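Local structure of Trypsin/factor XIIA inhibitor (Zea mays, 1BEA) at residues W10-N15 and C57-I62; C20-T25 and I31-P36; E47-P52 and C104-I109; L63-I68 and V90-A95; E77-D82 and C86-Q91. The protein inhibits mammalian trypsin and, specifically, activated Hageman factor (factor XIIa), as a member of the cereal trypsin/alpha-amylase inhibitor family. All blocks are in the same frame, centred on the assembly; numbering follows the deposited sequence.

Interaction 1 of 5, residues W10-N15 and C57-I62; sequences WAIPHN and CTALSI
The flat group that Ile12 meets on helix 56-65 is a peptide unit, not a ring: its CD1 methyl sits over one face of the Thr58-Ala59 peptide, 3.6 Å from Ala59 N and almost straight above that nitrogen. The rest of the contact is arranged around the same methyl. Thr58 CG2 approaches it to 3.8 Å, Ala59 CB to 4.0 Å, and Ile62 CD1 meets it tip to tip at 4.2 Å, so one carbon settles among Thr58, Ala59 and Ile62, which lie on successive turns of one flank of the helix. The side chain of Ile12 is stretched to deliver it, with CG1 anti to the carbonyl carbon (chi1 -68°) and CD1 continuing outward (chi2 173°). Thr58 presents its methyl branch to the isoleucine, while OG1 is turned from it. Ile12, Ala59 and Ile62 are all buried. Ile51, in the loop that follows helix 37-49, also packs on Ala59; near the start of helix 56-65, Cys57, which points away from this contact, is bonded to Cys115. The irregular N-terminal segment is thus pinned against the helix within the disulfide-rich helical fold of this family. The side chains meet through carbon, and the nearest polar atom is a peptide nitrogen approached over its face, without a hydrogen bond, so the attachment rests on dispersion and exclusion of water, and its specificity on shape.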
# COMPACT_ATOMS: atom_id res chain seq x y z
N TRP A 10 -0.03 10.16 12.39
CA TRP A 10 0.17 9.42 13.64
C TRP A 10 1.01 8.15 13.49
O TRP A 10 2.21 8.23 13.37
CB TRP A 10 -1.19 9.06 14.20
CG TRP A 10 -1.23 8.95 15.68
CD1 TRP A 10 -2.24 9.38 16.51
CD2 TRP A 10 -0.25 8.32 16.53
NE1 TRP A 10 -1.95 9.05 17.81
CE2 TRP A 10 -0.74 8.40 17.86
CE3 TRP A 10 0.98 7.70 16.29
CZ2 TRP A 10 -0.03 7.88 18.95
CZ3 TRP A 10 1.69 7.18 17.38
CH2 TRP A 10 1.18 7.28 18.69
N ALA A 11 0.39 6.97 13.50
CA ALA A 11 1.18 5.74 13.37
C ALA A 11 1.56 5.39 11.93
O ALA A 11 2.45 4.56 11.69
CB ALA A 11 0.43 4.57 14.01
N ILE A 12 0.87 5.99 10.97
CA ILE A 12 1.15 5.74 9.55
C ILE A 12 1.64 7.06 9.00
O ILE A 12 1.11 8.11 9.34
CB ILE A 12 -0.16 5.30 8.80
CG1 ILE A 12 -0.56 3.92 9.31
CG2 ILE A 12 0.03 5.36 7.24
CD1 ILE A 12 -1.91 3.45 8.79
N PRO A 13 2.68 7.03 8.17
CA PRO A 13 3.27 8.22 7.54
C PRO A 13 2.26 8.89 6.65
O PRO A 13 1.30 8.27 6.23
CB PRO A 13 4.42 7.66 6.71
CG PRO A 13 4.71 6.34 7.32
CD PRO A 13 3.41 5.81 7.83
N HIS A 14 2.45 10.17 6.37
CA HIS A 14 1.53 10.82 5.49
C HIS A 14 1.94 10.25 4.15
O HIS A 14 3.09 9.86 3.99
CB HIS A 14 1.73 12.33 5.52
CG HIS A 14 0.71 13.04 6.35
ND1 HIS A 14 1.02 13.64 7.55
CD2 HIS A 14 -0.63 13.17 6.20
CE1 HIS A 14 -0.09 14.10 8.11
NE2 HIS A 14 -1.10 13.83 7.31
N ASN A 15 1.01 10.13 3.21
CA ASN A 15 1.33 9.59 1.90
C ASN A 15 2.19 8.36 2.12
O ASN A 15 3.38 8.33 1.85
CB ASN A 15 2.03 10.68 1.09
CG ASN A 15 1.02 11.71 0.60
OD1 ASN A 15 -0.07 11.34 0.11
ND2 ASN A 15 1.35 13.01 0.75
N CYS A 57 -2.37 -3.37 7.77
CA CYS A 57 -3.51 -3.51 6.83
C CYS A 57 -4.17 -2.16 6.53
O CYS A 57 -4.65 -1.90 5.43
CB CYS A 57 -4.56 -4.47 7.40
SG CYS A 57 -4.07 -6.23 7.58
N THR A 58 -4.21 -1.32 7.53
CA THR A 58 -4.78 -0.01 7.35
C THR A 58 -3.93 0.78 6.36
O THR A 58 -4.44 1.44 5.47
CB THR A 58 -4.86 0.67 8.71
OG1 THR A 58 -5.70 -0.12 9.56
CG2 THR A 58 -5.46 2.06 8.61
N ALA A 59 -2.61 0.72 6.52
CA ALA A 59 -1.73 1.43 5.61
C ALA A 59 -2.06 0.95 4.19
O ALA A 59 -2.28 1.76 3.30
CB ALA A 59 -0.34 1.10 5.96
N LEU A 60 -2.12 -0.38 3.99
CA LEU A 60 -2.45 -0.98 2.70
C LEU A 60 -3.76 -0.41 2.18
O LEU A 60 -3.90 0.02 1.01
CB LEU A 60 -2.65 -2.48 2.86
CG LEU A 60 -1.43 -3.35 2.67
CD1 LEU A 60 -1.83 -4.79 2.28
CD2 LEU A 60 -0.60 -2.70 1.60
N SER A 61 -4.74 -0.41 3.06
CA SER A 61 -6.03 0.12 2.68
C SER A 61 -5.95 1.62 2.27
O SER A 61 -6.58 2.07 1.32
CB SER A 61 -6.98 -0.07 3.83
OG SER A 61 -8.25 0.45 3.50
N ILE A 62 -5.18 2.40 2.99
CA ILE A 62 -5.10 3.80 2.62
C ILE A 62 -4.46 3.88 1.24
O ILE A 62 -4.88 4.63 0.38
CB ILE A 62 -4.29 4.55 3.68
CG1 ILE A 62 -5.19 4.70 4.91
CG2 ILE A 62 -3.76 5.90 3.12
CD1 ILE A 62 -4.54 5.31 6.14

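Interaction 2 of 5, residues C20-T25 and I31-P36; sequences CRWYVT and IGPRLP
Thr25 and Ile31 form the tight, polar part of this contact. Thr25 OG1 donates to Ile31 O at 2.8 Å, and Ile31 N returns a bond to Thr25 O at 3.1 Å, so side chain and backbone of one threonine hold both polar groups of one loop residue. The hydroxyl can reach because chi1 of 57° places OG1 between the backbone N and the carbonyl carbon of Thr25, close to its own main chain. A second tight spot lies beside it, where Trp22 CB meets Pro33 CD at 3.5 Å. Toward solvent the fit relaxes: Ile31 CD1 lies 4.2 Å from Trp22 CZ3, and both side chains are exposed. Gly32 passes between these anchors almost fully extended. Beyond Pro33 the chain departs from helix 18-29, and Arg34 and Leu35 make no contact with residues 20-25. Leu40 of helix 37-49 supports both Trp22 and Pro33. Arg34, the experimentally established reactive residue, centres an inverse gamma turn, with a weak bond from Leu35 N to Pro33 O. Target proteases cleave between Arg34 and Leu35, in a loop fastened on its N-terminal side to helix 18-29; an exposed loop presenting its scissile bond is characteristic of substrate-like serine protease inhibitors.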
# COMPACT_ATOMS: atom_id res chain seq x y z
N CYS A 20 5.44 1.27 -2.63
CA CYS A 20 4.53 0.17 -2.92
C CYS A 20 3.67 0.59 -4.06
O CYS A 20 3.37 -0.24 -4.89
CB CYS A 20 3.69 -0.15 -1.72
SG CYS A 20 4.69 -0.91 -0.41
N ARG A 21 3.30 1.88 -4.11
CA ARG A 21 2.50 2.46 -5.21
C ARG A 21 3.09 2.06 -6.55
O ARG A 21 2.37 1.52 -7.39
CB ARG A 21 2.47 3.99 -5.17
CG ARG A 21 1.63 4.63 -6.26
CD ARG A 21 1.47 6.15 -6.07
NE ARG A 21 0.59 6.50 -4.95
CZ ARG A 21 -0.75 6.41 -4.96
NH1 ARG A 21 -1.41 5.95 -6.03
NH2 ARG A 21 -1.43 6.77 -3.86
N TRP A 22 4.40 2.34 -6.74
CA TRP A 22 5.19 2.07 -7.96
C TRP A 22 5.44 0.61 -8.23
O TRP A 22 5.56 0.21 -9.39
CB TRP A 22 6.58 2.73 -7.87
CG TRP A 22 6.53 4.19 -7.91
CD1 TRP A 22 7.27 5.04 -7.16
CD2 TRP A 22 5.62 4.99 -8.66
NE1 TRP A 22 6.87 6.34 -7.39
CE2 TRP A 22 5.86 6.34 -8.31
CE3 TRP A 22 4.61 4.71 -9.61
CZ2 TRP A 22 5.13 7.40 -8.86
CZ3 TRP A 22 3.90 5.75 -10.15
CH2 TRP A 22 4.16 7.09 -9.78
N TYR A 23 5.59 -0.16 -7.17
CA TYR A 23 5.78 -1.60 -7.32
C TYR A 23 4.45 -2.15 -7.90
O TYR A 23 4.44 -2.96 -8.81
CB TYR A 23 6.11 -2.22 -5.97
CG TYR A 23 6.12 -3.73 -5.95
CD1 TYR A 23 6.57 -4.45 -7.06
CD2 TYR A 23 5.72 -4.44 -4.83
CE1 TYR A 23 6.62 -5.83 -7.05
CE2 TYR A 23 5.77 -5.84 -4.81
CZ TYR A 23 6.22 -6.52 -5.92
OH TYR A 23 6.26 -7.91 -5.94
N VAL A 24 3.33 -1.67 -7.39
CA VAL A 24 2.04 -2.10 -7.85
C VAL A 24 1.75 -1.68 -9.28
O VAL A 24 1.18 -2.47 -10.03
CB VAL A 24 0.92 -1.55 -6.95
CG1 VAL A 24 -0.41 -1.70 -7.63
CG2 VAL A 24 0.91 -2.30 -5.64
N THR A 25 2.12 -0.46 -9.68
CA THR A 25 1.84 -0.02 -11.06
C THR A 25 2.79 -0.67 -12.08
O THR A 25 2.48 -0.79 -13.30
CB THR A 25 1.93 1.51 -11.22
OG1 THR A 25 3.22 1.97 -10.81
CG2 THR A 25 0.89 2.16 -10.43
N ILE A 31 4.04 0.42 -15.72
CA ILE A 31 4.79 1.64 -15.59
C ILE A 31 5.31 1.84 -14.17
O ILE A 31 4.64 1.57 -13.17
CB ILE A 31 3.99 2.90 -16.02
CG1 ILE A 31 2.92 3.16 -14.97
CG2 ILE A 31 3.44 2.76 -17.50
CD1 ILE A 31 3.34 4.24 -14.05
N GLY A 32 6.55 2.29 -14.08
CA GLY A 32 7.13 2.51 -12.77
C GLY A 32 8.55 2.97 -12.98
O GLY A 32 8.97 3.28 -14.11
N PRO A 33 9.34 3.02 -11.90
CA PRO A 33 10.74 3.45 -11.96
C PRO A 33 11.61 2.44 -12.64
O PRO A 33 11.24 1.29 -12.74
CB PRO A 33 11.13 3.66 -10.50
CG PRO A 33 10.15 2.85 -9.70
CD PRO A 33 8.90 2.71 -10.52
N ARG A 34 12.77 2.87 -13.12
CA ARG A 34 13.71 1.97 -13.81
C ARG A 34 14.57 1.23 -12.79
O ARG A 34 15.78 1.36 -12.77
CB ARG A 34 14.60 2.77 -14.79
CG ARG A 34 13.83 3.46 -15.92
CD ARG A 34 14.75 3.91 -17.04
NE ARG A 34 14.93 2.87 -18.04
CZ ARG A 34 14.24 2.80 -19.19
NH1 ARG A 34 13.32 3.71 -19.47
NH2 ARG A 34 14.48 1.81 -20.04
N LEU A 35 13.93 0.44 -11.95
CA LEU A 35 14.66 -0.30 -10.95
C LEU A 35 14.34 -1.74 -11.12
O LEU A 35 13.23 -2.08 -11.50
CB LEU A 35 14.20 0.14 -9.57
CG LEU A 35 15.17 0.80 -8.62
CD1 LEU A 35 16.40 1.28 -9.37
CD2 LEU A 35 14.46 1.96 -7.95
N PRO A 36 15.31 -2.62 -10.91
CA PRO A 36 15.02 -4.05 -11.05
C PRO A 36 13.81 -4.47 -10.20
O PRO A 36 13.55 -3.88 -9.16
CB PRO A 36 16.32 -4.73 -10.59
CG PRO A 36 17.39 -3.68 -10.87
CD PRO A 36 16.73 -2.34 -10.61

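Interaction 3 of 5, residues E47-P52 and C104-I109; sequences ELADIP and CNLATI
Leu106 reaches from its irregular segment to Leu48 and Ala49 of helix 37-49. Followed outward, its CB and CG serve as the stem: CG is anti to the carbonyl carbon (chi1 -74°), and neither atom comes within 4.2 Å of residues 47-52. The fork does the touching. CD1 lies against the helix backbone, 3.8 Å from Ala49 N, and rests on Leu48 CB at 3.9 Å and Leu48 CG at 4.1 Å. CD2 meets Ala49 CB at 3.7 Å. The two methyls therefore straddle consecutive residues of the helix: CD1 lies between Leu48 and Ala49, while CD2 keeps to the alanine. Leu48 in turn sends its own CD2 toward Cys104 SG, a looser approach of 4.3 Å. That sulfur is bonded to Cys45, one turn earlier on the same helix, so a covalent link and a leucine fork fasten the same two parts of the chain side by side. Arg56, at the start of the next helix, adds hydrogen bonds to the carbonyls of Ala49 and Ala107, joining both segments by polar means. Between the segments themselves the side-chain contacts are made by carbon and disulfide sulfur, and the peptide nitrogen of Ala49 is merely approached by a methyl, so the non-covalent part of the join is hydrophobic and depends on how closely the methyls fit beside the disulfide.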
# COMPACT_ATOMS: atom_id res chain seq x y z
N GLU A 47 9.18 -0.46 3.52
CA GLU A 47 8.28 0.60 3.99
C GLU A 47 7.08 0.10 4.80
O GLU A 47 6.64 0.74 5.77
CB GLU A 47 7.75 1.41 2.79
CG GLU A 47 8.67 2.51 2.39
CD GLU A 47 8.37 3.06 1.01
OE1 GLU A 47 7.28 2.79 0.45
OE2 GLU A 47 9.24 3.79 0.48
N LEU A 48 6.54 -1.04 4.37
CA LEU A 48 5.41 -1.67 5.03
C LEU A 48 5.83 -2.21 6.40
O LEU A 48 5.07 -2.18 7.36
CB LEU A 48 4.89 -2.80 4.14
CG LEU A 48 3.48 -3.41 4.32
CD1 LEU A 48 2.40 -2.35 4.51
CD2 LEU A 48 3.18 -4.26 3.08
N ALA A 49 7.06 -2.69 6.50
CA ALA A 49 7.51 -3.19 7.78
C ALA A 49 7.84 -2.10 8.80
O ALA A 49 7.84 -2.38 10.01
CB ALA A 49 8.71 -4.05 7.60
N ASP A 50 8.13 -0.88 8.33
CA ASP A 50 8.45 0.23 9.26
C ASP A 50 7.19 0.69 9.98
O ASP A 50 7.23 1.44 10.96
CB ASP A 50 9.07 1.42 8.53
CG ASP A 50 10.58 1.26 8.30
OD1 ASP A 50 11.26 0.63 9.13
OD2 ASP A 50 11.10 1.76 7.28
N ILE A 51 6.06 0.23 9.47
CA ILE A 51 4.79 0.55 10.04
C ILE A 51 4.49 -0.55 11.09
O ILE A 51 4.75 -1.73 10.86
CB ILE A 51 3.71 0.58 8.96
CG1 ILE A 51 3.81 1.90 8.16
CG2 ILE A 51 2.37 0.44 9.58
CD1 ILE A 51 3.00 1.94 6.89
N PRO A 52 4.01 -0.14 12.27
CA PRO A 52 3.68 -1.09 13.35
C PRO A 52 2.75 -2.14 12.82
O PRO A 52 1.84 -1.83 12.09
CB PRO A 52 2.99 -0.23 14.41
CG PRO A 52 3.11 1.22 13.94
CD PRO A 52 3.86 1.27 12.66
N CYS A 104 5.47 -9.60 0.69
CA CYS A 104 6.40 -9.17 1.74
C CYS A 104 6.48 -10.06 2.95
O CYS A 104 7.43 -9.98 3.72
CB CYS A 104 6.04 -7.74 2.21
SG CYS A 104 6.30 -6.42 0.98
N ASN A 105 5.47 -10.91 3.13
CA ASN A 105 5.38 -11.81 4.28
C ASN A 105 5.56 -11.10 5.61
O ASN A 105 6.50 -11.38 6.37
CB ASN A 105 6.39 -12.93 4.19
CG ASN A 105 6.00 -14.07 5.07
OD1 ASN A 105 6.79 -14.96 5.33
ND2 ASN A 105 4.76 -14.06 5.55
N LEU A 106 4.63 -10.20 5.90
CA LEU A 106 4.70 -9.46 7.14
C LEU A 106 3.45 -9.68 7.99
O LEU A 106 2.33 -9.65 7.49
CB LEU A 106 4.84 -7.97 6.84
CG LEU A 106 6.21 -7.56 6.35
CD1 LEU A 106 6.11 -6.28 5.55
CD2 LEU A 106 7.13 -7.42 7.56
N ALA A 107 3.68 -9.89 9.28
CA ALA A 107 2.60 -10.11 10.23
C ALA A 107 1.78 -8.82 10.47
O ALA A 107 2.31 -7.71 10.44
CB ALA A 107 3.20 -10.64 11.58
N THR A 108 0.49 -8.98 10.71
CA THR A 108 -0.36 -7.84 10.98
C THR A 108 -0.93 -7.95 12.39
O THR A 108 -0.36 -8.56 13.30
CB THR A 108 -1.50 -7.78 9.96
OG1 THR A 108 -2.36 -8.92 10.12
CG2 THR A 108 -0.92 -7.78 8.59
N ILE A 109 -2.08 -7.34 12.58
CA ILE A 109 -2.72 -7.33 13.89
C ILE A 109 -3.10 -8.74 14.35
O ILE A 109 -3.15 -9.01 15.54
CB ILE A 109 -3.97 -6.44 13.85
CG1 ILE A 109 -4.56 -6.31 15.24
CG2 ILE A 109 -4.95 -6.99 12.92
CD1 ILE A 109 -5.39 -5.09 15.38

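Interaction 4 of 5, residues L63-I68 and V90-A95; sequences LMDGAI and VQRGFA
Between residues 63-68 and 90-95 the backbones come nearest at Met64 and Arg92, whose CA atoms lie 5.7 Å apart near the C-terminal end of helix 56-65. Asp65, the last residue of that helix, receives the guanidinium of Arg92 side-on: NE bonds OD1 at 2.6 Å and NH2 bonds OD2 at 2.7 Å. Both carboxylate oxygens are met on the syn side, and the two groups are almost coplanar, their planes 3° apart, which is the classic bidentate arrangement. A bend at chi3 (115°) swings the guanidinium of Arg92 across to the acid. Met64 then lies over one face of that guanidinium, its CE 3.3 Å from Arg92 CZ and above the centre of the group. Further back along the methionine, CG packs on Ala95 CB at 3.7 Å, continuing the contact on the buried side of the helix pair. Asp65 OD1 has a second cationic partner in Arg88, one turn before Arg92, so the two arginines gather round a single acid. With an alanine in place of Arg92 both bonds go, and Asp65, left with Arg88, would probably be freer to turn, while the methionine methyl would lose the flat group beneath it. The positive charge of Arg92 is thus met at one edge and covered on one face by the methionine methyl CE; with two arginines at one acid, the ionised carboxylate is probably favoured.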
# COMPACT_ATOMS: atom_id res chain seq x y z
N LEU A 63 -3.45 3.07 1.01
CA LEU A 63 -2.81 3.10 -0.27
C LEU A 63 -3.79 2.65 -1.35
O LEU A 63 -3.84 3.29 -2.40
CB LEU A 63 -1.56 2.21 -0.28
CG LEU A 63 -0.94 2.07 -1.67
CD1 LEU A 63 -0.11 3.36 -1.93
CD2 LEU A 63 -0.07 0.78 -1.83
N MET A 64 -4.59 1.62 -1.11
CA MET A 64 -5.49 1.17 -2.16
C MET A 64 -6.61 2.17 -2.46
O MET A 64 -6.84 2.59 -3.61
CB MET A 64 -6.15 -0.14 -1.78
CG MET A 64 -5.27 -1.36 -1.76
SD MET A 64 -6.01 -2.78 -0.79
CE MET A 64 -7.55 -3.10 -1.72
N ASP A 65 -7.31 2.55 -1.41
CA ASP A 65 -8.46 3.43 -1.57
C ASP A 65 -8.41 4.84 -1.03
O ASP A 65 -9.33 5.61 -1.25
CB ASP A 65 -9.68 2.68 -1.04
CG ASP A 65 -9.68 1.24 -1.52
OD1 ASP A 65 -9.24 1.02 -2.67
OD2 ASP A 65 -10.06 0.32 -0.78
N GLY A 66 -7.33 5.19 -0.35
CA GLY A 66 -7.18 6.53 0.17
C GLY A 66 -7.86 6.78 1.51
O GLY A 66 -8.66 5.98 2.02
N ALA A 67 -7.55 7.94 2.08
CA ALA A 67 -8.10 8.35 3.36
C ALA A 67 -8.13 9.88 3.39
O ALA A 67 -7.26 10.51 2.80
CB ALA A 67 -7.22 7.85 4.48
N ILE A 68 -9.10 10.47 4.05
CA ILE A 68 -9.13 11.93 4.12
C ILE A 68 -9.09 12.30 5.57
O ILE A 68 -10.09 12.24 6.25
CB ILE A 68 -10.40 12.53 3.46
CG1 ILE A 68 -10.10 12.78 2.00
CG2 ILE A 68 -10.72 13.90 4.05
CD1 ILE A 68 -8.93 13.75 1.83
N VAL A 90 -7.80 -3.00 -11.25
CA VAL A 90 -6.75 -3.96 -11.52
C VAL A 90 -5.60 -3.84 -10.54
O VAL A 90 -5.05 -4.83 -10.10
CB VAL A 90 -6.18 -3.79 -12.92
CG1 VAL A 90 -5.39 -5.03 -13.28
CG2 VAL A 90 -7.31 -3.55 -13.92
N GLN A 91 -5.22 -2.61 -10.20
CA GLN A 91 -4.09 -2.41 -9.29
C GLN A 91 -4.44 -2.80 -7.85
O GLN A 91 -3.59 -3.31 -7.12
CB GLN A 91 -3.65 -0.95 -9.37
CG GLN A 91 -3.72 -0.36 -10.75
CD GLN A 91 -3.59 1.14 -10.68
OE1 GLN A 91 -2.79 1.64 -9.91
NE2 GLN A 91 -4.38 1.86 -11.47
N ARG A 92 -5.68 -2.55 -7.45
CA ARG A 92 -6.21 -2.88 -6.12
C ARG A 92 -6.04 -4.35 -5.76
O ARG A 92 -5.55 -4.72 -4.67
CB ARG A 92 -7.70 -2.60 -6.08
CG ARG A 92 -8.10 -1.28 -5.50
CD ARG A 92 -9.60 -1.26 -5.30
NE ARG A 92 -10.00 -1.17 -3.90
CZ ARG A 92 -10.37 -2.19 -3.15
NH1 ARG A 92 -10.40 -3.41 -3.64
NH2 ARG A 92 -10.77 -1.99 -1.92
N GLY A 93 -6.50 -5.21 -6.67
CA GLY A 93 -6.38 -6.63 -6.45
C GLY A 93 -4.96 -7.00 -6.08
O GLY A 93 -4.71 -7.68 -5.11
N PHE A 94 -3.99 -6.52 -6.85
CA PHE A 94 -2.63 -6.88 -6.54
C PHE A 94 -2.08 -6.23 -5.28
O PHE A 94 -1.26 -6.83 -4.59
CB PHE A 94 -1.71 -6.53 -7.69
CG PHE A 94 -0.27 -6.74 -7.37
CD1 PHE A 94 0.21 -8.03 -7.09
CD2 PHE A 94 0.62 -5.66 -7.29
CE1 PHE A 94 1.53 -8.23 -6.72
CE2 PHE A 94 1.94 -5.85 -6.92
CZ PHE A 94 2.40 -7.13 -6.64
N ALA A 95 -2.53 -5.01 -4.99
CA ALA A 95 -2.03 -4.30 -3.80
C ALA A 95 -2.45 -5.00 -2.52
O ALA A 95 -1.75 -4.96 -1.52
CB ALA A 95 -2.56 -2.87 -3.77

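Interaction 5 of 5, residues E77-D82 and C86-Q91; sequences EGRLED and CPREVQ
Arg88 and Gln91 supply the side-chain donors that meet the backbone of residues 77-82. Arg88 NH1 bonds Leu80 O at 3.2 Å, lying in the carbonyl plane, and also reaches Met64 O of helix 56-65. Gln91 NE2 gives its main bond to Glu81 O at 2.8 Å, from above the carbonyl plane, and a weak one to Cys86 O. Water serves the other end of the amide, donating to Gln91 OE1 at 3.0 Å and also to Glu81 O. These bonds brace the start of helix 88-95, where Pro87 occupies the N-cap position and the Cys86-Cys29 disulfide fixes the preceding loop to helix 18-29, one of the cross-links of this disulfide-rich helical fold. On one face of the Arg88 guanidinium lies that of Arg79, stacked with centres 3.9 Å apart and planes at 23°. Like charges can lie so close probably because Glu81 pairs with Arg79 and Asp65 with Arg88: Arg79 NE bonds Glu81 OE2 at 3.0 Å, while Glu81 OE1, 4.3 Å from Arg88 NE and well out of its plane, adds charge alone. A leucine in place of Arg88 removes its donors, and the loop at Leu80 and the end of helix 56-65 would probably be held less firmly to helix 88-95, with Arg79 left without its stacking partner. A second water bridges Asp82 OD1, at 3.0 Å, and, weakly, Glu89 OE2.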
# COMPACT_ATOMS: atom_id res chain seq x y z
N GLU A 77 -5.08 11.44 1.02
CA GLU A 77 -3.90 10.61 1.18
C GLU A 77 -4.11 9.30 0.42
O GLU A 77 -5.23 8.73 0.42
CB GLU A 77 -3.71 10.31 2.68
CG GLU A 77 -2.29 10.35 3.21
CD GLU A 77 -1.88 11.74 3.68
OE1 GLU A 77 -2.67 12.44 4.34
OE2 GLU A 77 -0.75 12.14 3.37
N GLY A 78 -3.04 8.85 -0.23
CA GLY A 78 -3.05 7.60 -0.96
C GLY A 78 -4.07 7.43 -2.06
O GLY A 78 -4.45 8.37 -2.74
N ARG A 79 -4.48 6.18 -2.24
CA ARG A 79 -5.45 5.79 -3.25
C ARG A 79 -4.84 5.56 -4.61
O ARG A 79 -4.06 6.39 -5.10
CB ARG A 79 -6.55 6.82 -3.39
CG ARG A 79 -7.62 6.38 -4.35
CD ARG A 79 -8.92 7.15 -4.17
NE ARG A 79 -9.93 6.77 -5.18
CZ ARG A 79 -11.09 6.15 -4.92
NH1 ARG A 79 -11.42 5.83 -3.67
NH2 ARG A 79 -11.90 5.83 -5.92
N LEU A 80 -5.21 4.42 -5.22
CA LEU A 80 -4.73 4.07 -6.54
C LEU A 80 -5.81 4.51 -7.49
O LEU A 80 -6.96 4.10 -7.34
CB LEU A 80 -4.56 2.56 -6.70
CG LEU A 80 -3.79 1.78 -5.65
CD1 LEU A 80 -4.22 0.30 -5.68
CD2 LEU A 80 -2.31 1.92 -5.93
N GLU A 81 -5.45 5.33 -8.47
CA GLU A 81 -6.39 5.79 -9.46
C GLU A 81 -6.10 5.21 -10.82
O GLU A 81 -5.12 4.51 -11.02
CB GLU A 81 -6.37 7.31 -9.53
CG GLU A 81 -7.05 7.97 -8.35
CD GLU A 81 -8.48 7.47 -8.14
OE1 GLU A 81 -8.77 6.28 -8.42
OE2 GLU A 81 -9.32 8.27 -7.70
N ASP A 82 -6.96 5.52 -11.79
CA ASP A 82 -6.78 4.99 -13.12
C ASP A 82 -5.61 5.59 -13.85
O ASP A 82 -5.32 6.77 -13.74
CB ASP A 82 -8.05 5.21 -13.92
CG ASP A 82 -9.16 4.30 -13.50
OD1 ASP A 82 -9.93 4.69 -12.59
OD2 ASP A 82 -9.27 3.20 -14.06
N CYS A 86 -5.27 1.08 -17.56
CA CYS A 86 -4.93 0.34 -16.34
C CYS A 86 -5.87 0.80 -15.24
O CYS A 86 -5.54 1.64 -14.39
CB CYS A 86 -3.50 0.61 -15.93
SG CYS A 86 -3.07 -0.41 -14.51
N PRO A 87 -7.08 0.26 -15.26
CA PRO A 87 -8.09 0.62 -14.27
C PRO A 87 -7.69 0.36 -12.83
O PRO A 87 -7.04 -0.64 -12.49
CB PRO A 87 -9.32 -0.19 -14.68
CG PRO A 87 -8.79 -1.28 -15.52
CD PRO A 87 -7.57 -0.76 -16.21
N ARG A 88 -8.12 1.28 -11.97
CA ARG A 88 -7.85 1.22 -10.54
C ARG A 88 -8.18 -0.14 -9.93
O ARG A 88 -7.46 -0.61 -9.06
CB ARG A 88 -8.61 2.35 -9.86
CG ARG A 88 -9.47 1.95 -8.76
CD ARG A 88 -9.90 3.16 -8.00
NE ARG A 88 -10.73 2.73 -6.89
CZ ARG A 88 -10.25 2.42 -5.71
NH1 ARG A 88 -8.95 2.48 -5.46
NH2 ARG A 88 -11.09 2.01 -4.78
N GLU A 89 -9.23 -0.78 -10.44
CA GLU A 89 -9.63 -2.10 -9.95
C GLU A 89 -8.55 -3.16 -10.18
O GLU A 89 -8.42 -4.14 -9.42
CB GLU A 89 -10.94 -2.55 -10.62
CG GLU A 89 -11.23 -1.89 -11.96
CD GLU A 89 -11.95 -0.54 -11.81
OE1 GLU A 89 -12.87 -0.42 -10.97
OE2 GLU A 89 -11.59 0.40 -12.54
N VAL A 90 -7.80 -3.00 -11.25
CA VAL A 90 -6.75 -3.96 -11.52
C VAL A 90 -5.60 -3.84 -10.54
O VAL A 90 -5.05 -4.83 -10.10
CB VAL A 90 -6.18 -3.79 -12.92
CG1 VAL A 90 -5.39 -5.03 -13.28
CG2 VAL A 90 -7.31 -3.55 -13.92
N GLN A 91 -5.22 -2.61 -10.20
CA GLN A 91 -4.09 -2.41 -9.29
C GLN A 91 -4.44 -2.80 -7.85
O GLN A 91 -3.59 -3.31 -7.12
CB GLN A 91 -3.65 -0.95 -9.37
CG GLN A 91 -3.72 -0.36 -10.75
CD GLN A 91 -3.59 1.14 -10.68
OE1 GLN A 91 -2.79 1.64 -9.91
NE2 GLN A 91 -4.38 1.86 -11.47
O HOH W 1 -2.77 4.49 -8.89
O HOH W 2 -12.53 3.54 -11.74

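In the fold
From the N terminus, interaction 1 brings residues 10-15 down on helix 56-65 and so closes a long loop that holds the first two helices. Within it, interaction 2 closes a short one, folding the protease-binding loop back on helix 18-29. Interaction 3 starts inside the first loop, on helix 37-49, and finishes beyond it at residues 104-109, so it crosses interaction 1; the two touch where Cys57 packs on Thr108. Interactions 4 and 5 both lie within the span of interaction 3 and converge on helix 88-95, one from helix 56-65, the other from the connecting loop, their centres about 6 Å apart.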